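Side-chain contacts in MFP2B (Ascaris suum, PDB 2BJR), which probably enhances polymerisation of the major sperm protein, the process behind the amoeboid crawling of nematode sperm, and binds a zinc ion: residues A[9-14]-A[35-40]; A[119-124]-A[129-134]. All coordinates share one frame; numbering follows the deposited sequence.

Contact 1 of 2, residues A[9-14]-A[35-40]; sequences DTWAFG and VALWYK. With SO4 (sulfate ion), chain D.
Two residues beyond Trp-11, whose indole meets Leu-37 and Val-35, the backbone N of Phe-13 donates to sulfate oxygen O4 at 3.0 Å, with an N-H...O angle of 155°; a weak, longer bond from the same N reaches O2. Of the two segments the ion, probably from the crystallisation liquor, meets 9-14. Across the contact there is no hydrogen bond, and a single large ring does the joining. With CG anti to its carbonyl carbon (chi1 -66°), Trp-11 carries its indole to strand 35-40, where methyl CD2 of Leu-37 lies over one face in a CH-pi contact, 3.9 Å from the centroid of the five-membered ring. Farther along, CE3 of Trp-11 rests 3.6 Å from CB of Leu-37, so this methylene meets the six-membered ring. Val-35 meets the rim instead: its CG1 lies near the ring plane, 3.8 Å from CH2 of Trp-11. The wide ring suits this place, since it reaches across short-segment axes that come within 8.2 Å, their directions at 76°. Between the strands in the antiparallel sheet lies strand 76-81, whose Leu-80 also touches Trp-11, while strand 43-52 brings His-46 against both Trp-11 and Leu-37.

Contact 2 of 2, residues A[119-124]-A[129-134]; sequences PILWSE and ALLGYA. With SO4 (sulfate ion), chain E.
Segments 119-124 and 129-134 form the two arms of an antiparallel beta hairpin, their strand axes 4.3 Å apart at closest approach and their directions at 136°, well short of straight antiparallel. Ile-120 and Gly-132 are a hydrogen-bonded pair: Gly-132 N reaches Ile-120 O at 2.8 Å, straight at the hydrogen and nearly along the C=O axis, whereas the return bond from Ile-120 N to Gly-132 O arrives from above the carbonyl plane. Toward the turn Trp-122 N donates to Leu-130 O at 2.9 Å, but the reverse bond is weak, and an inverse gamma turn centred on Trp-122 bends the first arm.

On one face of the sheet Leu-121 and Leu-131 form a non-hydrogen-bonded pair, and CB of Leu-121 sits 3.9 Å from CD1 of Leu-131. Both leucines hold CG anti to the backbone N, and with chi2 of 67° and 66° each CD1 lies against the partner backbone, at the Leu-130 carbonyl for Leu-121 and the Ile-120 carbonyl for Leu-131. Leu-121 CD1 also reaches Ala-129 CB, a methyl small enough to fit beside Trp-122 O and Ser-123 O. The other face carries Ile-120, whose CG2 lies 3.6 Å from Tyr-133 C and continues to Ala-134 CB. Glycine at 132 puts no side chain beside this beta-branched residue, and alanine at 134 leaves it a compact neighbour.

Trp-122 turns its indole away from the second arm, toward Phe-143 and a sulfate probably from the crystallisation liquor. The ion's sulfur lies in the ring plane at the edge, and NE1 of Trp-122 donates to both sulfate O1, at 3.1 Å, and O2, at 3.2 Å.

In the fold
Contact 1 closes along the chain before contact 2 opens, and their centres lie about 16 Å apart, yet the two meet directly. Val-35 of contact 1 makes the link: its CG1 packs 3.7 Å from CG of Pro-119, and its CA stands 3.7 Å from CD2 of Leu-131. Contact 1 spans two strands of the six-stranded antiparallel sheet, and contact 2 pairs two strands of the four-stranded one, so Val-35 joins these sheets through apolar packing. His-46 of strand 43-52, which packs on contact 1, also touches Pro-119 and Tyr-133 of contact 2. Both contacts lie away from the zinc site of His-86, Cys-174, Cys-176 and Cys-179.

Contact 1 of 2, residues A[9-14]-A[35-40]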
loop_
_atom_site.group_PDB
_atom_site.type_symbol
_atom_site.label_atom_id
_atom_site.label_comp_id
_atom_site.label_asym_id
_atom_site.label_seq_id
_atom_site.Cartn_x
_atom_site.Cartn_y
_atom_site.Cartn_z
ATOM N N ASP A 9 19.671 -1.765 9.300
ATOM C CA ASP A 9 18.271 -1.958 8.984
ATOM C C ASP A 9 17.483 -2.436 10.171
ATOM O O ASP A 9 17.964 -3.239 10.980
ATOM C CB ASP A 9 18.150 -2.974 7.847
ATOM C CG ASP A 9 19.023 -2.639 6.700
ATOM O OD1 ASP A 9 18.805 -1.571 6.089
ATOM O OD2 ASP A 9 19.969 -3.355 6.347
ATOM N N THR A 10 16.255 -1.983 10.296
ATOM C CA THR A 10 15.363 -2.480 11.315
ATOM C C THR A 10 14.376 -3.446 10.711
ATOM O O THR A 10 13.569 -3.075 9.835
ATOM C CB THR A 10 14.561 -1.366 11.986
ATOM O OG1 THR A 10 15.433 -0.501 12.704
ATOM C CG2 THR A 10 13.661 -1.928 13.056
ATOM N N TRP A 11 14.414 -4.654 11.244
ATOM C CA TRP A 11 13.455 -5.695 10.937
ATOM C C TRP A 11 12.549 -5.785 12.137
ATOM O O TRP A 11 12.891 -6.373 13.183
ATOM C CB TRP A 11 14.179 -7.028 10.637
ATOM C CG TRP A 11 14.976 -6.922 9.391
ATOM C CD1 TRP A 11 16.283 -6.605 9.298
ATOM C CD2 TRP A 11 14.511 -7.089 8.041
ATOM N NE1 TRP A 11 16.676 -6.596 7.987
ATOM C CE2 TRP A 11 15.607 -6.894 7.196
ATOM C CE3 TRP A 11 13.293 -7.437 7.468
ATOM C CZ2 TRP A 11 15.523 -6.984 5.804
ATOM C CZ3 TRP A 11 13.224 -7.558 6.093
ATOM C CH2 TRP A 11 14.324 -7.316 5.273
ATOM N N ALA A 12 11.382 -5.177 12.010
ATOM C CA ALA A 12 10.473 -5.032 13.111
ATOM C C ALA A 12 9.693 -6.263 13.430
ATOM O O ALA A 12 9.406 -7.080 12.569
ATOM C CB ALA A 12 9.498 -3.843 12.843
ATOM N N PHE A 13 9.279 -6.353 14.683
ATOM C CA PHE A 13 8.538 -7.467 15.249
ATOM C C PHE A 13 7.216 -7.612 14.551
ATOM O O PHE A 13 6.406 -6.651 14.487
ATOM C CB PHE A 13 8.308 -7.172 16.742
ATOM C CG PHE A 13 7.435 -8.168 17.469
ATOM C CD1 PHE A 13 7.766 -9.521 17.517
ATOM C CD2 PHE A 13 6.310 -7.731 18.160
ATOM C CE1 PHE A 13 6.976 -10.418 18.224
ATOM C CE2 PHE A 13 5.516 -8.624 18.854
ATOM C CZ PHE A 13 5.853 -9.963 18.887
ATOM N N GLY A 14 6.945 -8.823 14.086
ATOM C CA GLY A 14 5.791 -9.069 13.225
ATOM C C GLY A 14 4.969 -10.262 13.609
ATOM O O GLY A 14 5.061 -11.291 12.982
ATOM N N VAL A 35 7.953 -6.236 2.651
ATOM C CA VAL A 35 9.200 -6.968 2.749
ATOM C C VAL A 35 9.252 -7.655 4.113
ATOM O O VAL A 35 9.188 -6.996 5.175
ATOM C CB VAL A 35 10.450 -6.032 2.531
ATOM C CG1 VAL A 35 11.698 -6.854 2.516
ATOM C CG2 VAL A 35 10.317 -5.281 1.220
ATOM N N ALA A 36 9.454 -8.973 4.087
ATOM C CA ALA A 36 9.409 -9.796 5.287
ATOM C C ALA A 36 10.575 -10.738 5.372
ATOM O O ALA A 36 11.263 -11.020 4.392
ATOM C CB ALA A 36 8.130 -10.568 5.388
ATOM N N LEU A 37 10.809 -11.164 6.597
ATOM C CA LEU A 37 11.993 -11.965 6.962
ATOM C C LEU A 37 11.632 -13.053 7.967
ATOM O O LEU A 37 10.909 -12.832 8.943
ATOM C CB LEU A 37 13.078 -11.047 7.554
ATOM C CG LEU A 37 14.327 -11.730 8.162
ATOM C CD1 LEU A 37 15.171 -12.445 7.075
ATOM C CD2 LEU A 37 15.128 -10.639 8.891
ATOM N N TRP A 38 12.189 -14.242 7.748
ATOM C CA TRP A 38 11.999 -15.378 8.661
ATOM C C TRP A 38 13.322 -16.139 8.775
ATOM O O TRP A 38 14.239 -15.956 7.965
ATOM C CB TRP A 38 10.895 -16.275 8.088
ATOM C CG TRP A 38 10.484 -17.497 8.915
ATOM C CD1 TRP A 38 9.871 -17.539 10.130
ATOM C CD2 TRP A 38 10.662 -18.859 8.511
ATOM N NE1 TRP A 38 9.677 -18.854 10.512
ATOM C CE2 TRP A 38 10.140 -19.678 9.530
ATOM C CE3 TRP A 38 11.205 -19.460 7.387
ATOM C CZ2 TRP A 38 10.162 -21.075 9.458
ATOM C CZ3 TRP A 38 11.202 -20.865 7.312
ATOM C CH2 TRP A 38 10.674 -21.633 8.335
ATOM N N TYR A 39 13.407 -16.954 9.816
ATOM C CA TYR A 39 14.618 -17.740 10.089
ATOM C C TYR A 39 14.229 -19.173 10.321
ATOM O O TYR A 39 13.197 -19.457 10.935
ATOM C CB TYR A 39 15.349 -17.242 11.338
ATOM C CG TYR A 39 16.041 -15.942 11.151
ATOM C CD1 TYR A 39 15.331 -14.778 11.243
ATOM C CD2 TYR A 39 17.389 -15.861 10.942
ATOM C CE1 TYR A 39 15.941 -13.582 11.118
ATOM C CE2 TYR A 39 18.013 -14.664 10.818
ATOM C CZ TYR A 39 17.270 -13.518 10.876
ATOM O OH TYR A 39 17.868 -12.281 10.772
ATOM N N LYS A 40 15.042 -20.073 9.813
ATOM C CA LYS A 40 14.904 -21.480 10.104
ATOM C C LYS A 40 16.289 -21.976 10.491
ATOM O O LYS A 40 17.199 -21.889 9.687
ATOM C CB LYS A 40 14.437 -22.214 8.858
ATOM C CG LYS A 40 14.273 -23.715 9.038
ATOM C CD LYS A 40 13.068 -24.040 9.817
ATOM C CE LYS A 40 12.851 -25.537 9.934
ATOM N NZ LYS A 40 11.573 -25.738 10.656
HETATM S S SO4 D . 9.861 -3.281 16.717
HETATM O O1 SO4 D . 9.868 -2.868 18.136
HETATM O O2 SO4 D . 8.453 -3.435 16.344
HETATM O O3 SO4 D . 10.489 -2.212 15.923
HETATM O O4 SO4 D . 10.668 -4.503 16.573
#

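Contact 2 of 2, residues A[119-124]-A[129-134]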
loop_
_atom_site.group_PDB
_atom_site.type_symbol
_atom_site.label_atom_id
_atom_site.label_comp_id
_atom_site.label_asym_id
_atom_site.label_seq_id
_atom_site.Cartn_x
_atom_site.Cartn_y
_atom_site.Cartn_z
ATOM N N PRO A 119 16.015 -9.594 -0.369
ATOM C CA PRO A 119 14.727 -9.475 -1.069
ATOM C C PRO A 119 14.886 -9.212 -2.549
ATOM O O PRO A 119 15.815 -8.476 -2.958
ATOM C CB PRO A 119 14.063 -8.299 -0.369
ATOM C CG PRO A 119 14.726 -8.232 0.971
ATOM C CD PRO A 119 16.144 -8.621 0.739
ATOM N N ILE A 120 14.002 -9.801 -3.355
ATOM C CA ILE A 120 13.967 -9.565 -4.787
ATOM C C ILE A 120 12.502 -9.516 -5.242
ATOM O O ILE A 120 11.688 -10.381 -4.886
ATOM C CB ILE A 120 14.837 -10.569 -5.541
ATOM C CG1 ILE A 120 14.957 -10.199 -7.008
ATOM C CG2 ILE A 120 14.368 -12.002 -5.367
ATOM C CD1 ILE A 120 16.088 -10.994 -7.710
ATOM N N LEU A 121 12.181 -8.450 -5.958
ATOM C CA LEU A 121 10.839 -8.221 -6.485
ATOM C C LEU A 121 10.779 -8.478 -7.975
ATOM O O LEU A 121 11.393 -7.800 -8.772
ATOM C CB LEU A 121 10.409 -6.792 -6.168
ATOM C CG LEU A 121 8.993 -6.467 -6.627
ATOM C CD1 LEU A 121 7.917 -7.236 -5.875
ATOM C CD2 LEU A 121 8.794 -4.984 -6.443
ATOM N N TRP A 122 10.002 -9.484 -8.335
ATOM C CA TRP A 122 9.682 -9.811 -9.707
ATOM C C TRP A 122 8.512 -8.923 -10.124
ATOM O O TRP A 122 7.387 -9.346 -10.171
ATOM C CB TRP A 122 9.341 -11.297 -9.804
ATOM C CG TRP A 122 9.191 -11.889 -11.171
ATOM C CD1 TRP A 122 9.289 -11.258 -12.388
ATOM C CD2 TRP A 122 8.904 -13.252 -11.453
ATOM N NE1 TRP A 122 9.037 -12.146 -13.404
ATOM C CE2 TRP A 122 8.817 -13.386 -12.858
ATOM C CE3 TRP A 122 8.698 -14.382 -10.655
ATOM C CZ2 TRP A 122 8.531 -14.612 -13.477
ATOM C CZ3 TRP A 122 8.418 -15.578 -11.258
ATOM C CH2 TRP A 122 8.357 -15.697 -12.658
ATOM N N SER A 123 8.832 -7.678 -10.423
ATOM C CA SER A 123 7.856 -6.626 -10.619
ATOM C C SER A 123 6.958 -6.860 -11.840
ATOM O O SER A 123 5.767 -6.506 -11.822
ATOM C CB SER A 123 8.581 -5.248 -10.761
ATOM O OG SER A 123 9.853 -5.358 -11.463
ATOM N N GLU A 124 7.532 -7.416 -12.891
ATOM C CA GLU A 124 6.841 -7.592 -14.171
ATOM C C GLU A 124 6.215 -8.972 -14.384
ATOM O O GLU A 124 5.854 -9.307 -15.505
ATOM C CB GLU A 124 7.797 -7.272 -15.319
ATOM C CG GLU A 124 8.433 -5.899 -15.225
ATOM C CD GLU A 124 7.414 -4.787 -15.199
ATOM O OE1 GLU A 124 6.595 -4.705 -16.129
ATOM O OE2 GLU A 124 7.414 -3.982 -14.244
ATOM N N ALA A 129 3.055 -8.920 -9.516
ATOM C CA ALA A 129 4.407 -9.014 -8.919
ATOM C C ALA A 129 4.449 -10.000 -7.767
ATOM O O ALA A 129 3.464 -10.169 -7.032
ATOM C CB ALA A 129 4.821 -7.673 -8.439
ATOM N N LEU A 130 5.610 -10.640 -7.551
ATOM C CA LEU A 130 5.815 -11.396 -6.338
ATOM C C LEU A 130 7.164 -10.991 -5.777
ATOM O O LEU A 130 8.107 -10.820 -6.514
ATOM C CB LEU A 130 5.870 -12.915 -6.563
ATOM C CG LEU A 130 4.613 -13.749 -6.719
ATOM C CD1 LEU A 130 5.018 -15.192 -6.978
ATOM C CD2 LEU A 130 3.625 -13.605 -5.567
ATOM N N LEU A 131 7.194 -10.891 -4.469
ATOM C CA LEU A 131 8.400 -10.610 -3.724
ATOM C C LEU A 131 8.902 -11.937 -3.169
ATOM O O LEU A 131 8.142 -12.712 -2.570
ATOM C CB LEU A 131 8.056 -9.585 -2.642
ATOM C CG LEU A 131 9.155 -9.038 -1.797
ATOM C CD1 LEU A 131 10.166 -8.188 -2.570
ATOM C CD2 LEU A 131 8.497 -8.289 -0.626
ATOM N N GLY A 132 10.175 -12.201 -3.388
ATOM C CA GLY A 132 10.830 -13.411 -2.884
ATOM C C GLY A 132 12.233 -13.111 -2.369
ATOM O O GLY A 132 12.516 -11.976 -1.982
ATOM N N TYR A 133 13.115 -14.091 -2.417
ATOM C CA TYR A 133 14.517 -13.885 -2.027
ATOM C C TYR A 133 15.464 -14.509 -2.958
ATOM O O TYR A 133 15.172 -15.541 -3.567
ATOM C CB TYR A 133 14.813 -14.307 -0.588
ATOM C CG TYR A 133 15.132 -15.780 -0.373
ATOM C CD1 TYR A 133 16.456 -16.228 -0.324
ATOM C CD2 TYR A 133 14.119 -16.728 -0.289
ATOM C CE1 TYR A 133 16.776 -17.595 -0.147
ATOM C CE2 TYR A 133 14.441 -18.113 -0.117
ATOM C CZ TYR A 133 15.777 -18.508 -0.037
ATOM O OH TYR A 133 16.070 -19.849 0.138
ATOM N N ALA A 134 16.622 -13.867 -3.061
ATOM C CA ALA A 134 17.730 -14.388 -3.825
ATOM C C ALA A 134 18.832 -14.817 -2.836
ATOM O O ALA A 134 19.040 -14.190 -1.793
ATOM C CB ALA A 134 18.231 -13.394 -4.778
HETATM S S SO4 E . 8.742 -12.070 -17.182
HETATM O O1 SO4 E . 9.594 -11.225 -16.336
HETATM O O2 SO4 E . 7.810 -12.749 -16.307
HETATM O O3 SO4 E . 8.073 -11.168 -18.146
HETATM O O4 SO4 E . 9.581 -13.004 -17.893
#